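Local coordinates for protein carbonic anhydrase (Trichomonas vaginalis, PDB 6Y04) that probably catalyses the reversible hydration of carbon dioxide to hydrogencarbonate and a proton, as a zinc-dependent beta-class carbonic anhydrase, at residues V81-E85 with L86-E90; I67-T70 with G71-I75. All coordinates share one frame; numbering follows the deposited sequence.

Contact 1: V81-E85 with L86-E90; sequences VSIYE and LGVQE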
# COMPACT_ATOMS: atom_id res chain seq x y z
N VAL A 81 3.40 -11.14 -6.69
CA VAL A 81 2.21 -11.16 -7.52
C VAL A 81 2.43 -10.27 -8.74
O VAL A 81 2.09 -10.65 -9.85
CB VAL A 81 0.96 -10.74 -6.72
CG1 VAL A 81 -0.27 -10.64 -7.61
CG2 VAL A 81 0.69 -11.70 -5.56
N SER A 82 3.01 -9.08 -8.51
CA SER A 82 3.25 -8.15 -9.60
C SER A 82 4.11 -8.81 -10.68
O SER A 82 3.79 -8.73 -11.87
CB SER A 82 3.90 -6.88 -9.10
OG SER A 82 2.98 -6.13 -8.32
N ILE A 83 5.19 -9.48 -10.25
CA ILE A 83 6.17 -10.00 -11.20
C ILE A 83 5.60 -11.23 -11.90
O ILE A 83 5.58 -11.29 -13.13
CB ILE A 83 7.52 -10.31 -10.52
CG1 ILE A 83 8.17 -9.07 -9.93
CG2 ILE A 83 8.46 -11.04 -11.47
CD1 ILE A 83 9.21 -9.38 -8.87
N TYR A 84 5.14 -12.21 -11.10
CA TYR A 84 4.88 -13.55 -11.58
C TYR A 84 3.49 -13.65 -12.20
O TYR A 84 3.33 -14.32 -13.22
CB TYR A 84 5.08 -14.55 -10.44
CG TYR A 84 6.51 -14.66 -10.00
CD1 TYR A 84 7.50 -15.03 -10.89
CD2 TYR A 84 6.87 -14.41 -8.68
CE1 TYR A 84 8.82 -15.14 -10.48
CE2 TYR A 84 8.18 -14.51 -8.26
CZ TYR A 84 9.16 -14.88 -9.16
OH TYR A 84 10.46 -14.97 -8.75
N GLU A 85 2.52 -12.97 -11.59
CA GLU A 85 1.15 -13.06 -12.06
C GLU A 85 0.86 -11.94 -13.07
O GLU A 85 0.11 -12.16 -14.01
CB GLU A 85 0.17 -13.11 -10.88
CG GLU A 85 -1.07 -13.95 -11.16
CD GLU A 85 -0.98 -15.47 -10.98
OE1 GLU A 85 0.13 -16.00 -10.74
OE2 GLU A 85 -2.04 -16.14 -11.08
N LEU A 86 1.47 -10.76 -12.90
CA LEU A 86 1.00 -9.58 -13.62
C LEU A 86 2.04 -9.00 -14.58
O LEU A 86 1.79 -7.97 -15.20
CB LEU A 86 0.53 -8.54 -12.61
CG LEU A 86 -0.77 -8.88 -11.87
CD1 LEU A 86 -1.00 -7.90 -10.73
CD2 LEU A 86 -1.97 -8.89 -12.81
N GLY A 87 3.21 -9.65 -14.69
CA GLY A 87 4.17 -9.34 -15.75
C GLY A 87 5.07 -8.14 -15.46
O GLY A 87 5.67 -7.60 -16.39
N VAL A 88 5.21 -7.75 -14.19
CA VAL A 88 6.06 -6.62 -13.83
C VAL A 88 7.53 -7.00 -14.02
O VAL A 88 7.96 -8.07 -13.61
CB VAL A 88 5.76 -6.09 -12.41
CG1 VAL A 88 6.91 -5.27 -11.85
CG2 VAL A 88 4.46 -5.30 -12.34
N GLN A 89 8.30 -6.08 -14.62
CA GLN A 89 9.69 -6.31 -14.97
C GLN A 89 10.63 -5.39 -14.20
O GLN A 89 11.84 -5.61 -14.22
CB GLN A 89 9.92 -6.09 -16.46
CG GLN A 89 9.08 -6.98 -17.36
CD GLN A 89 9.10 -6.47 -18.78
OE1 GLN A 89 9.58 -5.37 -19.06
NE2 GLN A 89 8.57 -7.26 -19.71
N GLU A 90 10.09 -4.35 -13.54
CA GLU A 90 10.90 -3.37 -12.84
C GLU A 90 10.21 -2.95 -11.55
O GLU A 90 8.99 -2.77 -11.53
CB GLU A 90 11.16 -2.14 -13.72
CG GLU A 90 12.07 -2.41 -14.91
CD GLU A 90 12.50 -1.19 -15.71
OE1 GLU A 90 12.98 -0.23 -15.08
OE2 GLU A 90 12.36 -1.20 -16.95
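Val88 folds back on Ser82 as the chain leaves the helix that begins at Asp74, and its backbone N donates to Ser82 O over 2.9 Å in a nearly straight bond (165° at the hydrogen). The donor comes from above the carbonyl plane, 38° out of it. Beside this bond the two side chains meet: Val88 CG2 lies 3.6 Å from Ser82 CB, placed there because CG1 takes the position anti to the backbone N and leaves CG2 beside that N. Leu86 N is shared weakly between two carbonyls, 3.1 Å from Val81 O and 3.3 Å from Ser82 O, while Gly87 N reaches Ile83 O in another weak bond. Val81 O keeps its normal helical bond from Glu85 N; the added, weak reach of Leu86 N, five residues on, gives the turn its wider pi-type character. Apolar cover comes from Leu86, whose CD1 lies 4.2 Å from Val81 CG1. On the Ile83 side, a CA-H...O contact joins Ile83 CA to Val88 O at 3.6 Å. Gly87, the first residue to leave helical geometry, has a positive phi of 83° and lets the chain turn out. Further out, Ser82 OG bonds to Ser78 O and Thr58 OG1, Val88 packs on Ala33 of strand 32-36, and Ser82 and Leu86 both touch Met38 of the second subunit. Ser82 O and Ile83 O thus take N-H groups from the departing chain, which heads toward strand 90-96.

Contact 2: I67-T70 with G71-I75; sequences IWTT and GLSDI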
# COMPACT_ATOMS: atom_id res chain seq x y z
N ILE A 67 11.01 -2.46 3.28
CA ILE A 67 11.23 -3.89 3.29
C ILE A 67 12.49 -4.13 4.12
O ILE A 67 13.59 -3.77 3.69
CB ILE A 67 11.37 -4.46 1.86
CG1 ILE A 67 10.16 -4.12 0.98
CG2 ILE A 67 11.66 -5.95 1.89
CD1 ILE A 67 10.26 -2.77 0.30
N TRP A 68 12.32 -4.70 5.31
CA TRP A 68 13.44 -5.00 6.17
C TRP A 68 13.69 -6.51 6.19
O TRP A 68 14.73 -6.96 6.67
CB TRP A 68 13.24 -4.41 7.57
CG TRP A 68 11.88 -4.64 8.17
CD1 TRP A 68 10.82 -3.78 8.14
CD2 TRP A 68 11.44 -5.79 8.92
NE1 TRP A 68 9.75 -4.32 8.80
CE2 TRP A 68 10.09 -5.55 9.29
CE3 TRP A 68 12.04 -7.00 9.31
CZ2 TRP A 68 9.35 -6.47 10.03
CZ3 TRP A 68 11.30 -7.91 10.04
CH2 TRP A 68 9.97 -7.65 10.39
N THR A 69 12.73 -7.28 5.67
CA THR A 69 12.76 -8.73 5.72
C THR A 69 13.20 -9.30 4.37
O THR A 69 12.95 -8.69 3.33
CB THR A 69 11.39 -9.30 6.11
OG1 THR A 69 11.55 -10.69 6.40
CG2 THR A 69 10.34 -9.15 5.03
N THR A 70 13.85 -10.47 4.41
CA THR A 70 14.08 -11.25 3.20
C THR A 70 13.18 -12.49 3.18
O THR A 70 13.33 -13.35 2.32
CB THR A 70 15.57 -11.55 2.95
OG1 THR A 70 15.99 -12.55 3.88
CG2 THR A 70 16.45 -10.32 3.02
N GLY A 71 12.25 -12.57 4.14
CA GLY A 71 11.15 -13.52 4.09
C GLY A 71 9.96 -12.93 3.33
O GLY A 71 10.12 -12.35 2.26
N LEU A 72 8.76 -13.10 3.90
CA LEU A 72 7.53 -12.60 3.29
C LEU A 72 6.94 -11.48 4.15
O LEU A 72 7.13 -11.45 5.36
CB LEU A 72 6.53 -13.75 3.13
CG LEU A 72 6.95 -14.86 2.17
CD1 LEU A 72 5.93 -15.99 2.20
CD2 LEU A 72 7.11 -14.33 0.76
N SER A 73 6.23 -10.57 3.48
CA SER A 73 5.47 -9.50 4.10
C SER A 73 4.38 -9.10 3.11
O SER A 73 4.38 -9.60 1.99
CB SER A 73 6.36 -8.32 4.43
OG SER A 73 6.93 -7.78 3.25
N ASP A 74 3.47 -8.21 3.52
CA ASP A 74 2.46 -7.66 2.63
C ASP A 74 3.13 -7.11 1.37
O ASP A 74 2.69 -7.39 0.25
CB ASP A 74 1.62 -6.57 3.31
CG ASP A 74 0.73 -7.02 4.46
OD1 ASP A 74 0.32 -8.19 4.47
OD2 ASP A 74 0.45 -6.19 5.34
N ILE A 75 4.20 -6.32 1.56
CA ILE A 75 4.84 -5.62 0.46
C ILE A 75 5.51 -6.63 -0.46
O ILE A 75 5.32 -6.58 -1.68
CB ILE A 75 5.80 -4.51 0.95
CG1 ILE A 75 5.03 -3.34 1.56
CG2 ILE A 75 6.69 -4.03 -0.19
CD1 ILE A 75 5.91 -2.20 2.02
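Thr69 and Gly71 form the tight bend of this turn: Gly71 N donates to Thr69 OG1 at 3.0 Å, with 155° at the hydrogen. A threonine hydroxyl accepting from the backbone N two residues on is an ST turn. The hydroxyl sits in position because chi1 of Thr69 is -168°, which sets OG1 anti to its own N and beside the carbonyl carbon, facing the following peptides. The same rotation directs the methyl across the bend, where Thr69 CG2 rests 4.0 Å from Leu72 O and 4.1 Å from Ser73 OG. Gly71 lies at the centre of the reversal, covered by the threonines before it. Around it the chain changes course by 153° between the end-to-end directions of 67-70 and 71-75. Ile67, the third main participant, closes the mouth of the turn: its CG1 lies 3.7 Å from Ile75 CG2, and its CD1 also touches that methyl, the two side chains crossing at a slant. Asn154 ND2 holds Gly71 O, Ser147 OG holds Ile67 N, and the Ile67 side chain also packs on Cys150 and Val151 of helix 140-152. Ser73 is the N-cap of helix 74-85, its OG bonding to Val76 N; at the dimer interface just beyond, Asp74 OD2 accepts from Ile75 N of the second subunit, and Ile75 N donates to Asp74 OD2 of that subunit in return. The Ile75 side chain is about 9 Å from that of zinc ligand Cys37. One side-chain bond therefore fixes the bend, and an apolar clasp brings the two arms of the turn together around the N-cap, Ser73.

Both contacts belong to helix 74-85: contact 2 forms the turn that leads into it, and contact 1, later in the chain, forms its exit toward strand 90-96. Their centres lie about 17 Å apart, with nearest atoms about 7 Å apart and no direct touch. The helix connects strand 57-61, at one edge of the sheet within the chain, to strand 90-96, with strand 32-36 between the two in the sheet; all three run parallel, making a beta-alpha-beta crossover. Both contacts also reach the second subunit. One helix, entered through an ST turn and an N-cap serine and left through a wider, pi-type turn, thus serves both the sheet connection and the dimer interface.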